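Local coordinates for integron gene cassette protein HFX_CASS3 (Uncultured bacterium, PDB 3FYN) that is of unknown function but belongs to the GNAT acetyltransferase family and so probably transfers an acetyl group from acetyl-coenzyme A to an unidentified acceptor, at residues 39-44 and 103-108; 79-84 and 107-112. All blocks are in the same frame, centred on the assembly; numbering follows the deposited sequence.

Overall arrangement
Both interactions use strand 98-108, but in different ways, and both are partly buried. In interaction 1, the nearer to the middle of the chain, helix 34-47 lies across the strand and packs on it mainly through aromatic side chains, with a magnesium ion beside the contact. Interaction 2, about 10 Å away between centres, reaches the surface at its ion pair. There the same strand pairs with strand 81-93 and turns out of the sheet; backbone pairing, a small apolar contact between buried side chains and a hydrated ion pair share the work. The two share Phe107 and Val108, and the salt bridge between Glu43 OE1 and Arg109 NE (2.9 Å) links them directly.

Interaction 1. Residues 39-44 and 103-108. With MG (magnesium ion), chain B.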
ATOM      1  N   ARG A  39     -24.228   0.613  -1.372  0.71 13.75           N
ATOM      2  CA  ARG A  39     -25.049   1.504  -0.560  0.71 14.70           C
ATOM      3  C   ARG A  39     -24.277   2.023   0.647  0.71 14.02           C
ATOM      4  O   ARG A  39     -24.325   3.213   0.963  0.71 14.83           O
ATOM      5  CB  ARG A  39     -26.337   0.827  -0.088  0.71 18.07           C
ATOM      6  CG  ARG A  39     -27.146   1.729   0.833  0.71 21.82           C
ATOM      7  CD  ARG A  39     -28.509   1.153   1.173  0.71 27.86           C
ATOM      8  NE  ARG A  39     -28.417  -0.011   2.047  0.71 32.68           N
ATOM      9  CZ  ARG A  39     -28.397  -1.265   1.611  0.71 35.01           C
ATOM     10  NH1 ARG A  39     -28.455  -1.511   0.308  0.71 34.29           N
ATOM     11  NH2 ARG A  39     -28.313  -2.270   2.473  0.71 35.93           N
ATOM     12  N   LEU A  40     -23.570   1.126   1.324  1.00 13.80           N
ATOM     13  CA  LEU A  40     -22.815   1.518   2.505  1.00 12.96           C
ATOM     14  C   LEU A  40     -21.712   2.514   2.142  1.00 12.27           C
ATOM     15  O   LEU A  40     -21.526   3.521   2.827  1.00 13.84           O
ATOM     16  CB  LEU A  40     -22.242   0.296   3.231  1.00 13.25           C
ATOM     17  CG  LEU A  40     -23.285  -0.560   3.957  1.00 12.31           C
ATOM     18  CD1 LEU A  40     -22.658  -1.871   4.391  1.00 12.85           C
ATOM     19  CD2 LEU A  40     -23.872   0.185   5.154  1.00 13.82           C
HETATM   20  N   MSE A  41     -20.981   2.239   1.065  1.00 13.34           N
HETATM   21  CA  MSE A  41     -19.939   3.164   0.628  1.00 12.07           C
HETATM   22  C   MSE A  41     -20.552   4.511   0.238  1.00 13.68           C
HETATM   23  O   MSE A  41     -19.963   5.563   0.472  1.00 14.00           O
HETATM   24  CB  MSE A  41     -19.142   2.585  -0.536  1.00 11.90           C
HETATM   25  CG  MSE A  41     -17.895   3.398  -0.867  1.00 11.50           C
HETATM   26 SE   MSE A  41     -16.882   2.597  -2.306  0.73 10.03          SE
HETATM   27  CE  MSE A  41     -15.416   3.875  -2.440  1.00 13.10           C
ATOM     28  N   SER A  42     -21.741   4.476  -0.352  0.50 13.33           N
ATOM     29  CA  SER A  42     -22.429   5.708  -0.730  0.50 14.62           C
ATOM     30  C   SER A  42     -22.809   6.516   0.506  0.50 14.47           C
ATOM     31  O   SER A  42     -22.718   7.746   0.510  0.50 15.50           O
ATOM     32  CB  SER A  42     -23.673   5.407  -1.566  0.50 14.48           C
ATOM     33  OG  SER A  42     -23.327   4.780  -2.788  0.50 14.73           O
ATOM     34  N   GLU A  43     -23.233   5.823   1.558  1.00 14.50           N
ATOM     35  CA  GLU A  43     -23.574   6.493   2.810  1.00 16.24           C
ATOM     36  C   GLU A  43     -22.327   7.109   3.432  1.00 16.94           C
ATOM     37  O   GLU A  43     -22.341   8.251   3.895  1.00 19.20           O
ATOM     38  CB  GLU A  43     -24.224   5.512   3.786  1.00 18.04           C
ATOM     39  CG  GLU A  43     -25.589   5.024   3.334  1.00 21.03           C
ATOM     40  CD  GLU A  43     -26.186   4.006   4.277  1.00 23.86           C
ATOM     41  OE1 GLU A  43     -25.642   3.832   5.387  1.00 23.59           O
ATOM     42  OE2 GLU A  43     -27.204   3.387   3.909  1.00 27.81           O
ATOM     43  N   PHE A  44     -21.251   6.328   3.439  1.00 16.02           N
ATOM     44  CA  PHE A  44     -19.949   6.742   3.946  1.00 15.14           C
ATOM     45  C   PHE A  44     -19.510   8.027   3.236  1.00 16.57           C
ATOM     46  O   PHE A  44     -19.106   9.004   3.871  1.00 16.68           O
ATOM     47  CB  PHE A  44     -18.966   5.589   3.689  1.00 15.31           C
ATOM     48  CG  PHE A  44     -17.574   5.810   4.215  1.00 17.93           C
ATOM     49  CD1 PHE A  44     -17.325   6.674   5.269  1.00 18.52           C
ATOM     50  CD2 PHE A  44     -16.515   5.098   3.676  1.00 19.83           C
ATOM     51  CE1 PHE A  44     -16.037   6.852   5.751  1.00 20.60           C
ATOM     52  CE2 PHE A  44     -15.227   5.266   4.154  1.00 21.05           C
ATOM     53  CZ  PHE A  44     -14.988   6.142   5.196  1.00 20.49           C
ATOM     54  N   VAL A 103      -5.908  -1.101   6.157  1.00 10.54           N
ATOM     55  CA  VAL A 103      -7.336  -0.919   6.375  1.00  9.40           C
ATOM     56  C   VAL A 103      -7.724   0.212   5.427  1.00 10.88           C
ATOM     57  O   VAL A 103      -7.599   1.393   5.750  1.00 12.41           O
ATOM     58  CB  VAL A 103      -7.673  -0.570   7.839  1.00 11.17           C
ATOM     59  CG1 VAL A 103      -9.180  -0.431   8.015  1.00 11.65           C
ATOM     60  CG2 VAL A 103      -7.125  -1.648   8.773  1.00 13.88           C
ATOM     61  N   ASP A 104      -8.146  -0.176   4.232  1.00 10.85           N
ATOM     62  CA  ASP A 104      -8.263   0.742   3.110  1.00 11.50           C
ATOM     63  C   ASP A 104      -9.535   1.576   3.172  1.00 11.89           C
ATOM     64  O   ASP A 104      -9.544   2.727   2.753  1.00 16.73           O
ATOM     65  CB  ASP A 104      -8.198  -0.036   1.799  1.00 11.77           C
ATOM     66  CG  ASP A 104      -8.070   0.864   0.592  1.00 14.88           C
ATOM     67  OD1 ASP A 104      -7.182   1.745   0.588  1.00 16.64           O
ATOM     68  OD2 ASP A 104      -8.857   0.682  -0.352  1.00 16.57           O
ATOM     69  N   ASP A 105     -10.606   0.986   3.687  1.00 11.22           N
ATOM     70  CA  ASP A 105     -11.834   1.723   3.957  1.00 12.11           C
ATOM     71  C   ASP A 105     -12.529   1.046   5.126  1.00 12.70           C
ATOM     72  O   ASP A 105     -12.378  -0.156   5.336  1.00 14.12           O
ATOM     73  CB  ASP A 105     -12.755   1.768   2.735  1.00 13.53           C
ATOM     74  CG  ASP A 105     -12.688   3.102   2.004  1.00 15.84           C
ATOM     75  OD1 ASP A 105     -12.256   4.093   2.631  1.00 17.07           O
ATOM     76  OD2 ASP A 105     -13.077   3.168   0.819  1.00 16.02           O
ATOM     77  N   PHE A 106     -13.283   1.823   5.888  1.00 11.35           N
ATOM     78  CA  PHE A 106     -13.837   1.345   7.143  1.00 11.70           C
ATOM     79  C   PHE A 106     -15.003   2.249   7.489  1.00 10.89           C
ATOM     80  O   PHE A 106     -14.832   3.450   7.694  1.00 13.87           O
ATOM     81  CB  PHE A 106     -12.738   1.403   8.212  1.00 13.80           C
ATOM     82  CG  PHE A 106     -13.146   0.893   9.565  1.00 15.24           C
ATOM     83  CD1 PHE A 106     -14.198   0.005   9.718  1.00 15.28           C
ATOM     84  CD2 PHE A 106     -12.429   1.275  10.691  1.00 17.76           C
ATOM     85  CE1 PHE A 106     -14.540  -0.469  10.971  1.00 20.18           C
ATOM     86  CE2 PHE A 106     -12.766   0.805  11.942  1.00 20.80           C
ATOM     87  CZ  PHE A 106     -13.823  -0.068  12.084  1.00 21.02           C
ATOM     88  N   PHE A 107     -16.195   1.669   7.537  1.00 11.38           N
ATOM     89  CA  PHE A 107     -17.406   2.438   7.790  1.00 12.42           C
ATOM     90  C   PHE A 107     -18.364   1.662   8.673  1.00 13.03           C
ATOM     91  O   PHE A 107     -18.660   0.495   8.412  1.00 13.95           O
ATOM     92  CB  PHE A 107     -18.096   2.785   6.469  1.00 11.97           C
ATOM     93  CG  PHE A 107     -19.420   3.499   6.630  1.00 13.30           C
ATOM     94  CD1 PHE A 107     -19.473   4.788   7.141  1.00 15.86           C
ATOM     95  CD2 PHE A 107     -20.609   2.888   6.246  1.00 13.30           C
ATOM     96  CE1 PHE A 107     -20.686   5.458   7.271  1.00 15.71           C
ATOM     97  CE2 PHE A 107     -21.825   3.551   6.380  1.00 14.75           C
ATOM     98  CZ  PHE A 107     -21.860   4.835   6.891  1.00 16.66           C
ATOM     99  N   VAL A 108     -18.840   2.324   9.720  1.00 11.45           N
ATOM    100  CA  VAL A 108     -19.949   1.822  10.517  1.00 12.57           C
ATOM    101  C   VAL A 108     -21.033   2.896  10.498  1.00 13.34           C
ATOM    102  O   VAL A 108     -20.737   4.064  10.731  1.00 13.84           O
ATOM    103  CB  VAL A 108     -19.518   1.556  11.971  1.00 14.31           C
ATOM    104  CG1 VAL A 108     -20.723   1.166  12.826  1.00 13.97           C
ATOM    105  CG2 VAL A 108     -18.449   0.471  12.015  1.00 15.88           C
TER
HETATM  106 MG    MG B 201     -11.491   6.073   1.957  1.00 23.33          MG
HETATM  107  O   HOH W   1     -12.197   5.390  -0.181  1.00 18.19           O
HETATM  108  O   HOH W   2     -13.598   7.121   2.298  1.00 25.98           O
HETATM  109  O   HOH W   3     -10.499   8.006   1.324  1.00 23.09           O
HETATM  110  O   HOH W   4      -9.536   4.922   1.791  1.00 24.31           O
HETATM  111  O   HOH W   5     -10.864   6.602   4.207  1.00 24.52           O
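Phe44 and Phe107 carry this contact, in which residues 39-44 of helix 34-47 cross residues 103-108 of the central GNAT sheet almost at right angles. Their rings are nearly parallel (26° between planes) but slid apart, centroids separated by 5.2 Å, and barely overlap. One face of each ring instead receives the other residue's CB: Phe44 CB lies 3.8 Å from the centroid of the Phe107 ring, and Phe107 CB 4.1 Å from that of Phe44. This reciprocal CH-pi pair follows from the first torsions, which set each CG anti to its backbone N (chi1 -177° in Phe44, 176° in Phe107) and send the side chains past each other in opposite directions. The Phe107 ring, which Leu40 CD2 also touches, meets Glu43 OE1 at its edge, 4.0 Å from CE2; that carboxylate, almost perpendicular to the ring, has its main partner in Arg109. The Phe44 edge brings CE2 within 3.5 Å of Asp105 OD1, and although CB of Met41, a selenomethionine, points away, its extended chain brings CE to 4.1 Å from Asp105 OD2. Asp105 OD1 binds magnesium at 2.2 Å, five waters complete the shell, and OD2 accepts a 2.6 Å hydrogen bond from water 1.

Interaction 2. Residues 79-84 and 107-112; sequences GTESVG and FVRPNA
Val83 O accepts a backbone hydrogen bond from Arg109 N at 2.8 Å, at the open end of the antiparallel hairpin formed by strands 81-93 and 98-108. Next to it Gly84 and Val108 form a non-hydrogen-bonded pair, with Gly84 CA only 3.0 Å from Phe107 O; a CB at Gly84, which with Val83 faces Ile76 in a classic beta bulge, would collide with that oxygen. Beside this pairing Val83 CG2 packs against Ala112 CB at 3.7 Å. The Arg109 side chain starts with CG anti to its carbonyl carbon (chi1 -82°) and runs extended to NE, passing Val83 O with CB and CG. Its NH1 then meets Glu81 OE2 in a salt bridge of 3.4 Å, whose hydrogen bond is weak, bent to 131°, with guanidinium and carboxylate planes 42° apart. Water 6 supports this pair, donating to Glu81 OE1 at 3.0 Å and accepting weakly from Arg109 NH1 and Asn111 ND2. The stronger partner of the guanidinium is Glu43 on helix 34-47, which takes Arg109 NE in a salt bridge. With an alanine in place of Arg109, the carboxylates of Glu43 and Glu81 would probably lose their shared cationic mate. Beyond Arg109 the chain turns toward helix 117-131, whose Leu117 packs on both Val83 and Ala112, through the loop that in GNAT relatives binds the coenzyme A pyrophosphate. The turn itself is closed by Ala112 N bonding to Arg109 O at 2.8 Å.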
ATOM      1  N   GLY A  79     -28.495  -7.869  13.556  1.00 27.73           N
ATOM      2  CA  GLY A  79     -29.809  -8.386  13.214  1.00 28.85           C
ATOM      3  C   GLY A  79     -29.868  -8.875  11.777  1.00 28.87           C
ATOM      4  O   GLY A  79     -29.063  -9.711  11.364  1.00 31.50           O
ATOM      5  N   THR A  80     -30.810  -8.340  11.003  1.00 27.33           N
ATOM      6  CA  THR A  80     -30.972  -8.745   9.608  1.00 26.89           C
ATOM      7  C   THR A  80     -30.296  -7.788   8.627  1.00 26.81           C
ATOM      8  O   THR A  80     -30.541  -7.854   7.424  1.00 29.44           O
ATOM      9  CB  THR A  80     -32.460  -8.856   9.230  1.00 28.12           C
ATOM     10  OG1 THR A  80     -33.099  -7.587   9.416  1.00 28.26           O
ATOM     11  CG2 THR A  80     -33.144  -9.890  10.103  1.00 28.00           C
ATOM     12  N   GLU A  81     -29.447  -6.906   9.141  1.00 24.62           N
ATOM     13  CA  GLU A  81     -28.837  -5.873   8.317  1.00 24.81           C
ATOM     14  C   GLU A  81     -27.323  -5.851   8.418  1.00 18.73           C
ATOM     15  O   GLU A  81     -26.751  -6.114   9.473  1.00 19.61           O
ATOM     16  CB  GLU A  81     -29.350  -4.498   8.738  1.00 32.26           C
ATOM     17  CG  GLU A  81     -30.482  -3.949   7.904  1.00 40.35           C
ATOM     18  CD  GLU A  81     -30.688  -2.471   8.152  1.00 45.55           C
ATOM     19  OE1 GLU A  81     -30.511  -2.036   9.311  1.00 47.27           O
ATOM     20  OE2 GLU A  81     -31.017  -1.745   7.192  1.00 47.77           O
ATOM     21  N   SER A  82     -26.678  -5.510   7.314  1.00 15.64           N
ATOM     22  CA  SER A  82     -25.289  -5.104   7.369  1.00 13.45           C
ATOM     23  C   SER A  82     -25.305  -3.627   7.721  1.00 14.25           C
ATOM     24  O   SER A  82     -25.987  -2.836   7.066  1.00 18.08           O
ATOM     25  CB  SER A  82     -24.604  -5.328   6.024  1.00 15.80           C
ATOM     26  OG  SER A  82     -24.518  -6.709   5.736  1.00 15.95           O
ATOM     27  N   VAL A  83     -24.568  -3.261   8.763  1.00 12.76           N
ATOM     28  CA  VAL A  83     -24.537  -1.877   9.222  1.00 14.37           C
ATOM     29  C   VAL A  83     -23.156  -1.252   9.057  1.00 15.25           C
ATOM     30  O   VAL A  83     -22.914  -0.135   9.505  1.00 18.18           O
ATOM     31  CB  VAL A  83     -24.975  -1.755  10.695  1.00 13.90           C
ATOM     32  CG1 VAL A  83     -26.413  -2.229  10.860  1.00 16.81           C
ATOM     33  CG2 VAL A  83     -24.034  -2.532  11.611  1.00 12.98           C
ATOM     34  N   GLY A  84     -22.250  -1.978   8.416  1.00 13.21           N
ATOM     35  CA  GLY A  84     -20.919  -1.463   8.176  1.00 12.72           C
ATOM     36  C   GLY A  84     -20.089  -2.415   7.347  1.00 11.29           C
ATOM     37  O   GLY A  84     -20.533  -3.513   7.012  1.00 11.36           O
ATOM     38  N   PHE A 107     -16.195   1.669   7.537  1.00 11.38           N
ATOM     39  CA  PHE A 107     -17.406   2.438   7.790  1.00 12.42           C
ATOM     40  C   PHE A 107     -18.364   1.662   8.673  1.00 13.03           C
ATOM     41  O   PHE A 107     -18.660   0.495   8.412  1.00 13.95           O
ATOM     42  CB  PHE A 107     -18.096   2.785   6.469  1.00 11.97           C
ATOM     43  CG  PHE A 107     -19.420   3.499   6.630  1.00 13.30           C
ATOM     44  CD1 PHE A 107     -19.473   4.788   7.141  1.00 15.86           C
ATOM     45  CD2 PHE A 107     -20.609   2.888   6.246  1.00 13.30           C
ATOM     46  CE1 PHE A 107     -20.686   5.458   7.271  1.00 15.71           C
ATOM     47  CE2 PHE A 107     -21.825   3.551   6.380  1.00 14.75           C
ATOM     48  CZ  PHE A 107     -21.860   4.835   6.891  1.00 16.66           C
ATOM     49  N   VAL A 108     -18.840   2.324   9.720  1.00 11.45           N
ATOM     50  CA  VAL A 108     -19.949   1.822  10.517  1.00 12.57           C
ATOM     51  C   VAL A 108     -21.033   2.896  10.498  1.00 13.34           C
ATOM     52  O   VAL A 108     -20.737   4.064  10.731  1.00 13.84           O
ATOM     53  CB  VAL A 108     -19.518   1.556  11.971  1.00 14.31           C
ATOM     54  CG1 VAL A 108     -20.723   1.166  12.826  1.00 13.97           C
ATOM     55  CG2 VAL A 108     -18.449   0.471  12.015  1.00 15.88           C
ATOM     56  N   ARG A 109     -22.273   2.514  10.200  1.00 13.51           N
ATOM     57  CA  ARG A 109     -23.376   3.468  10.176  1.00 15.66           C
ATOM     58  C   ARG A 109     -23.437   4.227  11.496  1.00 15.12           C
ATOM     59  O   ARG A 109     -23.200   3.651  12.552  1.00 15.39           O
ATOM     60  CB  ARG A 109     -24.705   2.744   9.943  1.00 14.83           C
ATOM     61  CG  ARG A 109     -24.991   2.431   8.490  1.00 18.68           C
ATOM     62  CD  ARG A 109     -26.294   1.668   8.327  1.00 22.30           C
ATOM     63  NE  ARG A 109     -26.707   1.619   6.929  1.00 25.84           N
ATOM     64  CZ  ARG A 109     -27.469   0.667   6.398  1.00 28.51           C
ATOM     65  NH1 ARG A 109     -27.904  -0.338   7.150  1.00 27.27           N
ATOM     66  NH2 ARG A 109     -27.787   0.716   5.107  1.00 29.56           N
ATOM     67  N   PRO A 110     -23.763   5.526  11.440  1.00 14.33           N
ATOM     68  CA  PRO A 110     -23.796   6.352  12.654  1.00 16.46           C
ATOM     69  C   PRO A 110     -24.564   5.697  13.809  1.00 18.50           C
ATOM     70  O   PRO A 110     -24.058   5.681  14.935  1.00 18.59           O
ATOM     71  CB  PRO A 110     -24.493   7.629  12.181  1.00 18.01           C
ATOM     72  CG  PRO A 110     -24.106   7.731  10.720  1.00 19.44           C
ATOM     73  CD  PRO A 110     -24.052   6.306  10.221  1.00 16.94           C
ATOM     74  N   ASN A 111     -25.744   5.147  13.530  1.00 20.62           N
ATOM     75  CA  ASN A 111     -26.583   4.538  14.567  1.00 24.06           C
ATOM     76  C   ASN A 111     -25.994   3.277  15.185  1.00 21.34           C
ATOM     77  O   ASN A 111     -26.452   2.823  16.241  1.00 22.54           O
ATOM     78  CB  ASN A 111     -27.986   4.232  14.021  1.00 31.82           C
ATOM     79  CG  ASN A 111     -27.960   3.299  12.811  1.00 40.31           C
ATOM     80  OD1 ASN A 111     -26.905   2.803  12.415  1.00 45.24           O
ATOM     81  ND2 ASN A 111     -29.123   3.072  12.213  1.00 41.66           N
ATOM     82  N   ALA A 112     -24.990   2.705  14.523  1.00 18.84           N
ATOM     83  CA  ALA A 112     -24.381   1.465  14.989  1.00 15.10           C
ATOM     84  C   ALA A 112     -23.024   1.701  15.647  1.00 15.68           C
ATOM     85  O   ALA A 112     -22.359   0.753  16.060  1.00 18.34           O
ATOM     86  CB  ALA A 112     -24.260   0.462  13.843  1.00 14.27           C
TER
HETATM   87  O   HOH W   6     -28.840   0.213  10.340  1.00 32.43           O